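Cutm, flavoprotein of carbon monoxide dehydrogenase (Hydrogenophaga pseudoflava, PDB 1FFV) binds the FAD of carbon monoxide dehydrogenase and probably passes electrons from CO oxidation on to an external acceptor. Local coordinates at residues Glu230-Gly235 and Val243-Asp248; Ala28-Gly33 and Asn164-Glu169; Ile130-His135 and Pro173-Gly178; Trp193-Cys198 and Ala264-Ala269. One frame throughout, in Å; residues are numbered along the deposited sequence.

Contact 1: Glu230-Gly235 and Val243-Asp248. Unlike the reference sequence in segment 230-235: E230 (reference Arg), A231 (reference Ser), A232 (reference Arg).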
# COMPACT_ATOMS: atom_id res chain seq x y z
N GLU C 230 -4.91 49.83 49.13
CA GLU C 230 -5.22 49.20 50.42
C GLU C 230 -5.58 50.29 51.43
O GLU C 230 -6.56 50.16 52.17
CB GLU C 230 -4.03 48.39 50.93
CG GLU C 230 -3.78 47.08 50.18
CD GLU C 230 -2.50 46.35 50.61
OE1 GLU C 230 -2.06 45.45 49.86
OE2 GLU C 230 -1.93 46.66 51.68
N ALA C 231 -4.82 51.38 51.40
CA ALA C 231 -5.02 52.51 52.31
C ALA C 231 -6.36 53.20 52.10
O ALA C 231 -6.83 53.93 52.98
CB ALA C 231 -3.88 53.51 52.16
N ALA C 232 -6.96 53.00 50.94
CA ALA C 232 -8.25 53.61 50.65
C ALA C 232 -9.36 52.86 51.39
O ALA C 232 -10.47 53.37 51.52
CB ALA C 232 -8.53 53.61 49.16
N LEU C 233 -9.04 51.68 51.90
CA LEU C 233 -10.02 50.86 52.60
C LEU C 233 -9.77 50.56 54.07
O LEU C 233 -10.72 50.53 54.85
CB LEU C 233 -10.18 49.53 51.86
CG LEU C 233 -10.65 49.59 50.42
CD1 LEU C 233 -10.10 48.40 49.65
CD2 LEU C 233 -12.18 49.65 50.36
N LEU C 234 -8.51 50.30 54.45
CA LEU C 234 -8.17 49.95 55.83
C LEU C 234 -8.72 50.84 56.94
O LEU C 234 -8.43 52.03 57.00
CB LEU C 234 -6.64 49.83 56.01
CG LEU C 234 -6.11 48.51 56.61
CD1 LEU C 234 -4.78 48.76 57.31
CD2 LEU C 234 -7.10 47.88 57.58
N GLY C 235 -9.50 50.22 57.84
CA GLY C 235 -10.09 50.93 58.96
C GLY C 235 -11.24 51.83 58.59
O GLY C 235 -11.68 52.65 59.40
N VAL C 243 -14.50 51.81 47.62
CA VAL C 243 -14.15 50.81 46.62
C VAL C 243 -13.64 51.51 45.36
O VAL C 243 -12.64 51.11 44.78
CB VAL C 243 -15.35 49.91 46.26
CG1 VAL C 243 -14.98 48.93 45.16
CG2 VAL C 243 -15.83 49.15 47.48
N GLN C 244 -14.32 52.59 44.98
CA GLN C 244 -13.93 53.35 43.80
C GLN C 244 -12.57 54.00 44.02
O GLN C 244 -11.74 54.03 43.11
CB GLN C 244 -14.98 54.42 43.46
CG GLN C 244 -14.74 55.14 42.13
CD GLN C 244 -14.81 54.21 40.93
OE1 GLN C 244 -13.86 54.14 40.14
NE2 GLN C 244 -15.91 53.48 40.80
N ALA C 245 -12.36 54.51 45.23
CA ALA C 245 -11.10 55.15 45.59
C ALA C 245 -9.97 54.12 45.45
O ALA C 245 -8.90 54.43 44.91
CB ALA C 245 -11.16 55.69 47.01
N ALA C 246 -10.23 52.90 45.91
CA ALA C 246 -9.25 51.82 45.82
C ALA C 246 -8.96 51.51 44.35
O ALA C 246 -7.80 51.36 43.94
CB ALA C 246 -9.75 50.59 46.54
N ALA C 247 -10.02 51.43 43.54
CA ALA C 247 -9.87 51.15 42.12
C ALA C 247 -8.99 52.22 41.46
O ALA C 247 -8.07 51.90 40.71
CB ALA C 247 -11.24 51.09 41.44
N ASP C 248 -9.27 53.49 41.78
CA ASP C 248 -8.50 54.60 41.22
C ASP C 248 -7.04 54.56 41.66
O ASP C 248 -6.14 54.88 40.87
CB ASP C 248 -9.12 55.96 41.63
CG ASP C 248 -10.46 56.24 40.96
OD1 ASP C 248 -10.83 55.53 40.00
OD2 ASP C 248 -11.14 57.19 41.40
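A232 and A246 mark the closest backbone approach of segments 230-235 and 243-248, their CA atoms only 5.2 Å apart. The arrangement belongs to the C-terminal domain, where helices lie on an antiparallel sheet: the chain at the end of the short helix 227-231 packs on a turn of helix 240-252. The carbonyl oxygen of E230 accepts from both L233 N and L234 N. Three alanines meet at this approach, A232 standing where the reference sequence has arginine. The methyl of A232 points at the second helix and settles on its backbone, with CB 3.7 Å from A246 N. The CB of A245 lies 4.0 Å from that same A232 CB, and the methyl of A246 is scarcely farther, so one methyl rests against two consecutive residues of the helix.

L233 meets the methyl of A246. Its CG stands anti to its own carbonyl carbon (chi1 -60°), which carries the branched end to the helix although the CB does not point there. L233 and A246 both also touch L279 of helix 264-285, while L233 touches I212 and I214 of strand 208-217; the leucine therefore joins the sheet to two helices. E230 points away from the helix; its carboxylate forms a salt bridge with R225 and accepts from I214 N. The two branches of L233 divide the work: CD1 packs on A246 CB at 3.8 Å, whereas CD2 approaches V243 N at 4.2 Å.

Contact 2: Ala28-Gly33 and Asn164-Glu169. With FAD (flavin-adenine dinucleotide), chain J.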
# COMPACT_ATOMS: atom_id res chain seq x y z
N ALA C 28 22.85 26.09 32.29
CA ALA C 28 21.89 25.13 32.78
C ALA C 28 20.62 25.84 33.22
O ALA C 28 20.65 27.01 33.60
CB ALA C 28 22.47 24.33 33.93
N LYS C 29 19.51 25.11 33.17
CA LYS C 29 18.20 25.63 33.56
C LYS C 29 17.38 24.54 34.25
O LYS C 29 17.35 23.40 33.80
CB LYS C 29 17.45 26.15 32.33
CG LYS C 29 17.36 27.67 32.24
CD LYS C 29 16.52 28.18 33.38
CE LYS C 29 16.32 29.67 33.33
NZ LYS C 29 15.49 30.05 34.50
N LEU C 30 16.74 24.90 35.36
CA LEU C 30 15.92 23.94 36.10
C LEU C 30 14.65 23.63 35.31
O LEU C 30 14.00 24.53 34.78
CB LEU C 30 15.54 24.52 37.46
CG LEU C 30 16.67 24.78 38.45
CD1 LEU C 30 16.15 25.53 39.67
CD2 LEU C 30 17.30 23.46 38.86
N LEU C 31 14.34 22.34 35.19
CA LEU C 31 13.15 21.91 34.47
C LEU C 31 12.11 21.46 35.50
O LEU C 31 12.34 20.49 36.23
CB LEU C 31 13.48 20.72 33.56
CG LEU C 31 12.68 20.43 32.28
CD1 LEU C 31 12.83 18.95 31.93
CD2 LEU C 31 11.21 20.77 32.43
N ALA C 32 11.00 22.18 35.58
CA ALA C 32 9.93 21.80 36.51
C ALA C 32 8.81 21.18 35.66
O ALA C 32 9.05 20.20 34.96
CB ALA C 32 9.44 23.01 37.29
N GLY C 33 7.62 21.78 35.68
CA GLY C 33 6.52 21.26 34.87
C GLY C 33 6.79 21.39 33.38
O GLY C 33 6.11 20.77 32.56
N ASN C 164 21.92 30.00 41.21
CA ASN C 164 22.33 28.76 41.87
C ASN C 164 21.37 28.34 42.97
O ASN C 164 21.74 27.56 43.86
CB ASN C 164 23.78 28.86 42.39
CG ASN C 164 24.00 30.04 43.34
OD1 ASN C 164 23.05 30.66 43.81
ND2 ASN C 164 25.26 30.33 43.64
N GLU C 165 20.14 28.84 42.92
CA GLU C 165 19.14 28.49 43.93
C GLU C 165 17.98 27.68 43.37
O GLU C 165 17.70 27.73 42.17
CB GLU C 165 18.59 29.73 44.62
CG GLU C 165 19.55 30.44 45.55
CD GLU C 165 18.94 31.69 46.12
OE1 GLU C 165 18.41 32.50 45.33
OE2 GLU C 165 18.97 31.88 47.35
N VAL C 166 17.30 26.96 44.26
CA VAL C 166 16.15 26.15 43.92
C VAL C 166 15.04 26.52 44.91
O VAL C 166 15.27 26.47 46.13
CB VAL C 166 16.46 24.64 44.07
CG1 VAL C 166 15.22 23.80 43.81
CG2 VAL C 166 17.58 24.24 43.13
N MET C 167 13.88 26.94 44.42
CA MET C 167 12.78 27.25 45.32
C MET C 167 12.28 25.92 45.83
O MET C 167 11.89 25.06 45.04
CB MET C 167 11.63 28.00 44.64
CG MET C 167 10.54 28.44 45.65
SD MET C 167 9.12 29.31 44.95
CE MET C 167 9.86 30.87 44.48
N VAL C 168 12.32 25.74 47.15
CA VAL C 168 11.89 24.49 47.78
C VAL C 168 10.41 24.40 48.12
O VAL C 168 9.74 23.42 47.80
CB VAL C 168 12.75 24.22 49.05
CG1 VAL C 168 12.17 23.06 49.86
CG2 VAL C 168 14.18 23.91 48.64
N GLU C 169 9.88 25.45 48.75
CA GLU C 169 8.48 25.45 49.15
C GLU C 169 7.88 26.84 49.27
O GLU C 169 8.60 27.84 49.38
CB GLU C 169 8.33 24.71 50.48
CG GLU C 169 9.26 25.24 51.57
CD GLU C 169 9.29 24.38 52.82
OE1 GLU C 169 9.14 24.95 53.93
OE2 GLU C 169 9.50 23.15 52.71
PA FAD J . 8.83 25.48 33.90
O1A FAD J . 9.99 24.60 34.17
O2A FAD J . 8.26 25.47 32.68
O5B FAD J . 9.39 26.84 34.16
C5B FAD J . 10.00 27.14 35.40
C4B FAD J . 10.84 28.40 35.21
O4B FAD J . 11.20 28.76 36.57
C3B FAD J . 12.20 28.20 34.59
O3B FAD J . 12.91 29.35 34.31
C2B FAD J . 12.79 27.26 35.62
O2B FAD J . 14.16 27.12 35.43
C1B FAD J . 12.43 27.96 36.89
N9A FAD J . 11.97 27.12 37.99
C8A FAD J . 10.97 26.19 37.97
N7A FAD J . 10.79 25.59 39.14
C5A FAD J . 11.73 26.16 39.96
C6A FAD J . 12.04 25.94 41.37
N6A FAD J . 11.43 25.09 42.14
N1A FAD J . 13.07 26.71 41.84
C2A FAD J . 13.73 27.61 41.08
N3A FAD J . 13.51 27.88 39.79
C4A FAD J . 12.49 27.13 39.27
N1 FAD J . 0.04 30.26 33.82
C2 FAD J . -0.77 31.08 34.49
O2 FAD J . -0.45 31.54 35.53
N3 FAD J . -2.05 31.44 34.01
C4 FAD J . -2.52 30.97 32.81
O4 FAD J . -3.63 31.31 32.43
C4X FAD J . -1.65 30.08 32.06
N5 FAD J . -2.06 29.60 30.89
C5X FAD J . -1.21 28.77 30.23
C6 FAD J . -1.65 28.27 29.01
C7 FAD J . -0.88 27.43 28.26
C7M FAD J . -1.38 26.91 26.94
C8 FAD J . 0.42 27.03 28.74
C8M FAD J . 1.30 26.11 27.93
C9 FAD J . 0.88 27.52 29.97
C9A FAD J . 0.08 28.38 30.71
N10 FAD J . 0.48 28.92 31.96
C10 FAD J . -0.34 29.74 32.63
C1' FAD J . 1.81 28.52 32.53
C2' FAD J . 2.03 27.38 33.63
O2' FAD J . 0.98 28.01 34.32
C3' FAD J . 3.48 27.80 33.52
O3' FAD J . 3.26 26.39 33.32
C4' FAD J . 4.52 27.28 34.49
O4' FAD J . 4.53 28.74 34.36
C5' FAD J . 6.03 27.53 34.44
O5' FAD J . 5.73 26.43 35.58
P FAD J . 6.36 25.06 35.33
O1P FAD J . 6.05 24.27 36.63
O2P FAD J . 5.90 24.43 34.19
O3P FAD J . 7.80 25.26 35.11
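E165 meets L30 through its backbone, the carbonyl oxygen of E165 lying 3.7 Å from L30 CD1; its carboxylate bonds to R145 and to the backbone N of E162. At V166 the contact passes to side chains. Its CG2, anti to the carbonyl carbon, touches the same L30 CD1 at 4.0 Å, and both residues lean on L21 of helix 14-24. M167 then bonds to the adenine through its backbone: M167 N donates to FAD N1A over 2.7 Å (156° at the hydrogen), and M167 O takes a hydrogen from FAD N6A. This is the FAD-binding domain of the molybdenum hydroxylase flavoproteins, in which the adenosine half of the cofactor lies between a small parallel sheet, here ending in strand 28-31, and an antiparallel sheet containing strand 166-173. L30 CD1 also comes within 3.5 Å of FAD C2A, so one methyl is shared by strand and base. The ribose is held from strand 28-31: L30 O accepts from FAD O2B, while K29, its chain bent at chi2 (-66°), brings NZ to 2.7 Å from FAD O3B and more weakly to O2B. With a methionine in its place, the ribose O3B would probably lose its charged donor and the sugar be less firmly fixed. Beyond the strand, A32 N donates to the phosphate oxygen O1A at 3.0 Å, and G33 N reaches O1P in a weak bond; a side chain at G33 would collide with phosphate oxygen O2P.

Contact 3: Ile130-His135 and Pro173-Gly178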
# COMPACT_ATOMS: atom_id res chain seq x y z
N ILE C 130 1.12 37.40 46.60
CA ILE C 130 1.21 38.68 47.29
C ILE C 130 -0.05 38.86 48.15
O ILE C 130 0.03 39.19 49.34
CB ILE C 130 1.35 39.84 46.28
CG1 ILE C 130 2.68 39.71 45.53
CG2 ILE C 130 1.24 41.19 46.98
CD1 ILE C 130 2.91 40.75 44.45
N ALA C 131 -1.22 38.59 47.58
CA ALA C 131 -2.47 38.73 48.31
C ALA C 131 -2.54 37.85 49.56
O ALA C 131 -3.07 38.27 50.59
CB ALA C 131 -3.64 38.43 47.39
N VAL C 132 -2.02 36.62 49.48
CA VAL C 132 -2.04 35.70 50.62
C VAL C 132 -0.84 35.86 51.55
O VAL C 132 -0.73 35.17 52.56
CB VAL C 132 -2.16 34.21 50.17
CG1 VAL C 132 -3.46 33.99 49.40
CG2 VAL C 132 -0.96 33.79 49.34
N GLU C 133 0.07 36.77 51.19
CA GLU C 133 1.27 37.08 51.98
C GLU C 133 2.24 35.91 52.10
O GLU C 133 2.86 35.71 53.14
CB GLU C 133 0.87 37.58 53.37
CG GLU C 133 0.03 38.84 53.36
CD GLU C 133 -0.41 39.26 54.75
OE1 GLU C 133 0.38 39.93 55.45
OE2 GLU C 133 -1.53 38.91 55.15
N ALA C 134 2.40 35.18 51.00
CA ALA C 134 3.29 34.03 50.98
C ALA C 134 4.76 34.41 51.10
O ALA C 134 5.14 35.57 50.93
CB ALA C 134 3.06 33.25 49.70
N HIS C 135 5.56 33.41 51.42
CA HIS C 135 7.00 33.56 51.53
C HIS C 135 7.59 32.34 50.84
O HIS C 135 7.01 31.26 50.87
CB HIS C 135 7.44 33.64 52.99
CG HIS C 135 7.12 34.94 53.65
ND1 HIS C 135 5.85 35.27 54.08
CD2 HIS C 135 7.91 36.00 53.96
CE1 HIS C 135 5.87 36.48 54.62
NE2 HIS C 135 7.10 36.94 54.56
N PRO C 173 0.48 31.93 55.41
CA PRO C 173 -0.33 31.88 56.63
C PRO C 173 -1.76 31.44 56.33
O PRO C 173 -2.36 31.87 55.35
CB PRO C 173 -0.27 33.32 57.14
CG PRO C 173 0.07 34.13 55.94
CD PRO C 173 1.06 33.27 55.21
N ALA C 174 -2.26 30.51 57.13
CA ALA C 174 -3.62 30.02 56.95
C ALA C 174 -4.59 31.18 57.15
O ALA C 174 -4.36 32.05 57.99
CB ALA C 174 -3.91 28.91 57.95
N PHE C 175 -5.63 31.21 56.33
CA PHE C 175 -6.63 32.26 56.43
C PHE C 175 -7.27 32.20 57.81
O PHE C 175 -7.62 31.12 58.29
CB PHE C 175 -7.74 32.05 55.39
CG PHE C 175 -7.38 32.50 53.99
CD1 PHE C 175 -6.09 32.90 53.67
CD2 PHE C 175 -8.36 32.52 53.00
CE1 PHE C 175 -5.77 33.31 52.37
CE2 PHE C 175 -8.05 32.92 51.70
CZ PHE C 175 -6.76 33.31 51.39
N ALA C 176 -7.39 33.35 58.46
CA ALA C 176 -8.03 33.40 59.76
C ALA C 176 -9.53 33.21 59.48
O ALA C 176 -10.01 33.62 58.42
CB ALA C 176 -7.77 34.74 60.43
N GLN C 177 -10.24 32.55 60.39
CA GLN C 177 -11.68 32.31 60.22
C GLN C 177 -12.45 33.59 59.84
O GLN C 177 -12.34 34.62 60.51
CB GLN C 177 -12.27 31.68 61.49
N GLY C 178 -13.20 33.51 58.74
CA GLY C 178 -13.97 34.66 58.28
C GLY C 178 -13.26 35.53 57.25
O GLY C 178 -13.75 36.61 56.90
O HOH W 1 -2.86 33.99 53.81
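The ring of F175 presents its edge to V132: CG1 of the valine lies near the ring plane, 3.8 Å from F175 CE1, and the two side chains cross obliquely. A water also sits at the ring's edge, in the plane. Residues P92 and L93 of helix 92-97 touch the ring as well, and L93 reaches V132 too. With chi1 at -61°, V132 sets CG1 anti to its carbonyl carbon, which brings this branch to the phenyl edge.

The pyrrolidine ring of P173 instead meets the backbone. Its CG lies 3.6 Å from V132 O and its CD 3.7 Å from E133 O, so two successive carbonyls rest against the proline. Helix 125-131 ends there in a Schellman motif, in which E133 takes positive phi (64°) and E133 N bonds back to I130 O at 3.0 Å, which is consistent with these carbonyls facing the proline. The helix terminus thus meets the end of strand 166-173, just where the chain leaves the antiparallel sheet of the FAD-binding domain for strand 180-186. V132 is buried and touches both V172 of strand 166-173 and V201 of strand 196-205. E133 sends its carboxylate to a salt bridge with R213. The water donates to V132 O and to P173 O, each at 2.7 Å, and so links the helix end to the departing strand.

Contact 4: Trp193-Cys198 and Ala264-Ala269. With FAD (flavin-adenine dinucleotide), chain J.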
# COMPACT_ATOMS: atom_id res chain seq x y z
N TRP C 193 -3.99 33.77 29.23
CA TRP C 193 -3.48 34.66 30.26
C TRP C 193 -4.42 35.84 30.41
O TRP C 193 -5.11 36.22 29.46
CB TRP C 193 -2.06 35.12 29.92
CG TRP C 193 -1.04 34.03 30.14
CD1 TRP C 193 -0.29 33.82 31.26
CD2 TRP C 193 -0.65 33.02 29.20
NE1 TRP C 193 0.54 32.74 31.09
CE2 TRP C 193 0.34 32.23 29.83
CE3 TRP C 193 -1.05 32.70 27.90
CZ2 TRP C 193 0.96 31.15 29.19
CZ3 TRP C 193 -0.44 31.62 27.27
CH2 TRP C 193 0.55 30.86 27.91
N ALA C 194 -4.50 36.37 31.61
CA ALA C 194 -5.38 37.49 31.88
C ALA C 194 -5.04 38.75 31.11
O ALA C 194 -3.87 39.02 30.82
CB ALA C 194 -5.37 37.80 33.37
N THR C 195 -6.08 39.48 30.71
CA THR C 195 -5.91 40.77 30.06
C THR C 195 -5.63 41.71 31.24
O THR C 195 -4.87 42.67 31.14
CB THR C 195 -7.20 41.22 29.35
OG1 THR C 195 -7.50 40.32 28.27
CG2 THR C 195 -7.04 42.63 28.79
N ALA C 196 -6.25 41.38 32.37
CA ALA C 196 -6.11 42.11 33.62
C ALA C 196 -6.71 41.22 34.71
O ALA C 196 -7.66 40.49 34.47
CB ALA C 196 -6.83 43.44 33.55
N GLY C 197 -6.11 41.25 35.90
CA GLY C 197 -6.63 40.45 36.99
C GLY C 197 -6.34 41.10 38.33
O GLY C 197 -5.43 41.93 38.44
N CYS C 198 -7.13 40.75 39.34
CA CYS C 198 -6.94 41.30 40.67
C CYS C 198 -7.21 40.28 41.76
O CYS C 198 -8.28 39.67 41.80
CB CYS C 198 -7.81 42.54 40.91
SG CYS C 198 -7.78 43.13 42.64
N ALA C 264 -2.93 50.16 26.65
CA ALA C 264 -2.79 50.57 28.05
C ALA C 264 -4.13 51.10 28.57
O ALA C 264 -4.50 50.87 29.72
CB ALA C 264 -1.71 51.64 28.19
N ASP C 265 -4.84 51.79 27.69
CA ASP C 265 -6.14 52.37 28.00
C ASP C 265 -7.13 51.31 28.50
O ASP C 265 -7.71 51.46 29.58
CB ASP C 265 -6.66 53.10 26.75
CG ASP C 265 -8.01 53.77 26.97
OD1 ASP C 265 -8.23 54.33 28.08
OD2 ASP C 265 -8.83 53.77 26.02
N TYR C 266 -7.28 50.23 27.73
CA TYR C 266 -8.19 49.14 28.09
C TYR C 266 -7.73 48.33 29.30
O TYR C 266 -8.53 48.04 30.20
CB TYR C 266 -8.40 48.21 26.89
CG TYR C 266 -9.39 47.08 27.14
CD1 TYR C 266 -10.70 47.34 27.53
CD2 TYR C 266 -9.02 45.75 26.96
CE1 TYR C 266 -11.62 46.32 27.72
CE2 TYR C 266 -9.93 44.71 27.15
CZ TYR C 266 -11.24 45.01 27.53
OH TYR C 266 -12.16 44.01 27.70
N LYS C 267 -6.45 47.95 29.33
CA LYS C 267 -5.95 47.15 30.45
C LYS C 267 -6.05 47.88 31.78
O LYS C 267 -6.44 47.29 32.78
CB LYS C 267 -4.51 46.68 30.19
CG LYS C 267 -4.40 45.73 29.01
CD LYS C 267 -2.99 45.19 28.86
CE LYS C 267 -2.85 44.35 27.60
NZ LYS C 267 -1.55 43.65 27.55
N THR C 268 -5.76 49.18 31.77
CA THR C 268 -5.84 49.99 32.97
C THR C 268 -7.29 50.04 33.45
O THR C 268 -7.57 49.79 34.63
CB THR C 268 -5.34 51.42 32.73
OG1 THR C 268 -3.92 51.38 32.52
CG2 THR C 268 -5.62 52.30 33.94
N ALA C 269 -8.20 50.34 32.53
CA ALA C 269 -9.62 50.42 32.85
C ALA C 269 -10.12 49.09 33.39
O ALA C 269 -10.89 49.05 34.35
CB ALA C 269 -10.43 50.84 31.63
PA FAD J . 8.83 25.48 33.90
O1A FAD J . 9.99 24.60 34.17
O2A FAD J . 8.26 25.47 32.68
O5B FAD J . 9.39 26.84 34.16
C5B FAD J . 10.00 27.14 35.40
C4B FAD J . 10.84 28.40 35.21
O4B FAD J . 11.20 28.76 36.57
C3B FAD J . 12.20 28.20 34.59
O3B FAD J . 12.91 29.35 34.31
C2B FAD J . 12.79 27.26 35.62
O2B FAD J . 14.16 27.12 35.43
C1B FAD J . 12.43 27.96 36.89
N9A FAD J . 11.97 27.12 37.99
C8A FAD J . 10.97 26.19 37.97
N7A FAD J . 10.79 25.59 39.14
C5A FAD J . 11.73 26.16 39.96
C6A FAD J . 12.04 25.94 41.37
N6A FAD J . 11.43 25.09 42.14
N1A FAD J . 13.07 26.71 41.84
C2A FAD J . 13.73 27.61 41.08
N3A FAD J . 13.51 27.88 39.79
C4A FAD J . 12.49 27.13 39.27
N1 FAD J . 0.04 30.26 33.82
C2 FAD J . -0.77 31.08 34.49
O2 FAD J . -0.45 31.54 35.53
N3 FAD J . -2.05 31.44 34.01
C4 FAD J . -2.52 30.97 32.81
O4 FAD J . -3.63 31.31 32.43
C4X FAD J . -1.65 30.08 32.06
N5 FAD J . -2.06 29.60 30.89
C5X FAD J . -1.21 28.77 30.23
C6 FAD J . -1.65 28.27 29.01
C7 FAD J . -0.88 27.43 28.26
C7M FAD J . -1.38 26.91 26.94
C8 FAD J . 0.42 27.03 28.74
C8M FAD J . 1.30 26.11 27.93
C9 FAD J . 0.88 27.52 29.97
C9A FAD J . 0.08 28.38 30.71
N10 FAD J . 0.48 28.92 31.96
C10 FAD J . -0.34 29.74 32.63
C1' FAD J . 1.81 28.52 32.53
C2' FAD J . 2.03 27.38 33.63
O2' FAD J . 0.98 28.01 34.32
C3' FAD J . 3.48 27.80 33.52
O3' FAD J . 3.26 26.39 33.32
C4' FAD J . 4.52 27.28 34.49
O4' FAD J . 4.53 28.74 34.36
C5' FAD J . 6.03 27.53 34.44
O5' FAD J . 5.73 26.43 35.58
P FAD J . 6.36 25.06 35.33
O1P FAD J . 6.05 24.27 36.63
O2P FAD J . 5.90 24.43 34.19
O3P FAD J . 7.80 25.26 35.11
O HOH W 2 -2.53 42.09 29.80
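T195 meets Y266 and K267 through a methyl set by its first torsion: chi1 of -65° turns CG2 anti to the backbone N. Y266 holds its CG anti to its own N (-177°), so that CE2 comes 3.9 Å from T195 CG2, and the threonine crosses the ring's side chain at about a right angle. K267 also crosses T195 at about a right angle, its extended chain passing T195 O with CG at 3.8 Å. A196 adds its CB, 3.9 Å from K267 O. The contact thus packs the start of strand 196-205, in the antiparallel sheet of the C-terminal domain, against the first turns of helix 264-285. The residues leading into the strand bring W193 to the flavin. One face of the indole lies over the isoalloxazine, with CZ2 3.3 Å from FAD C9A and FAD N5 offset toward the rim of the indole. A serine at W193 would probably uncover this side of the central flavin ring and leave the isoalloxazine less firmly held.

On the helix side, Y266 OH bonds to the backbone of another protein subunit, and D265 forms salt bridges with a basic side chain there. K267 NZ donates to a water at 2.9 Å, and the water donates to T195 O at 2.8 Å; NZ also pairs with D259 and donates to A257 O. A buried lysine so surrounded by oxygens, one of them a carboxylate's, is likely to keep its positive charge.

In the fold
Along the chain, contacts 2 and 3 interlock, their segments alternating from 28-33 through 173-178; they lie in the FAD-binding domain with centres about 24 Å apart, and strand 166-173 runs from one to the other. The C-terminal domain follows: contact 4 opens on strand 196-205 and closes on helix 264-285, and contact 1 forms wholly in between. Those two centres lie about 19 Å apart. Contacts 3 and 1 have centres about 20 Å apart, nearly the same spacing, fitting the place of contact 3 where the two domains meet. Contacts 2 and 4, with centres about 30 Å apart on opposite sides of the chain's centre, both touch FAD, one at the adenine end and one at the flavin, so the extended cofactor spans both domains.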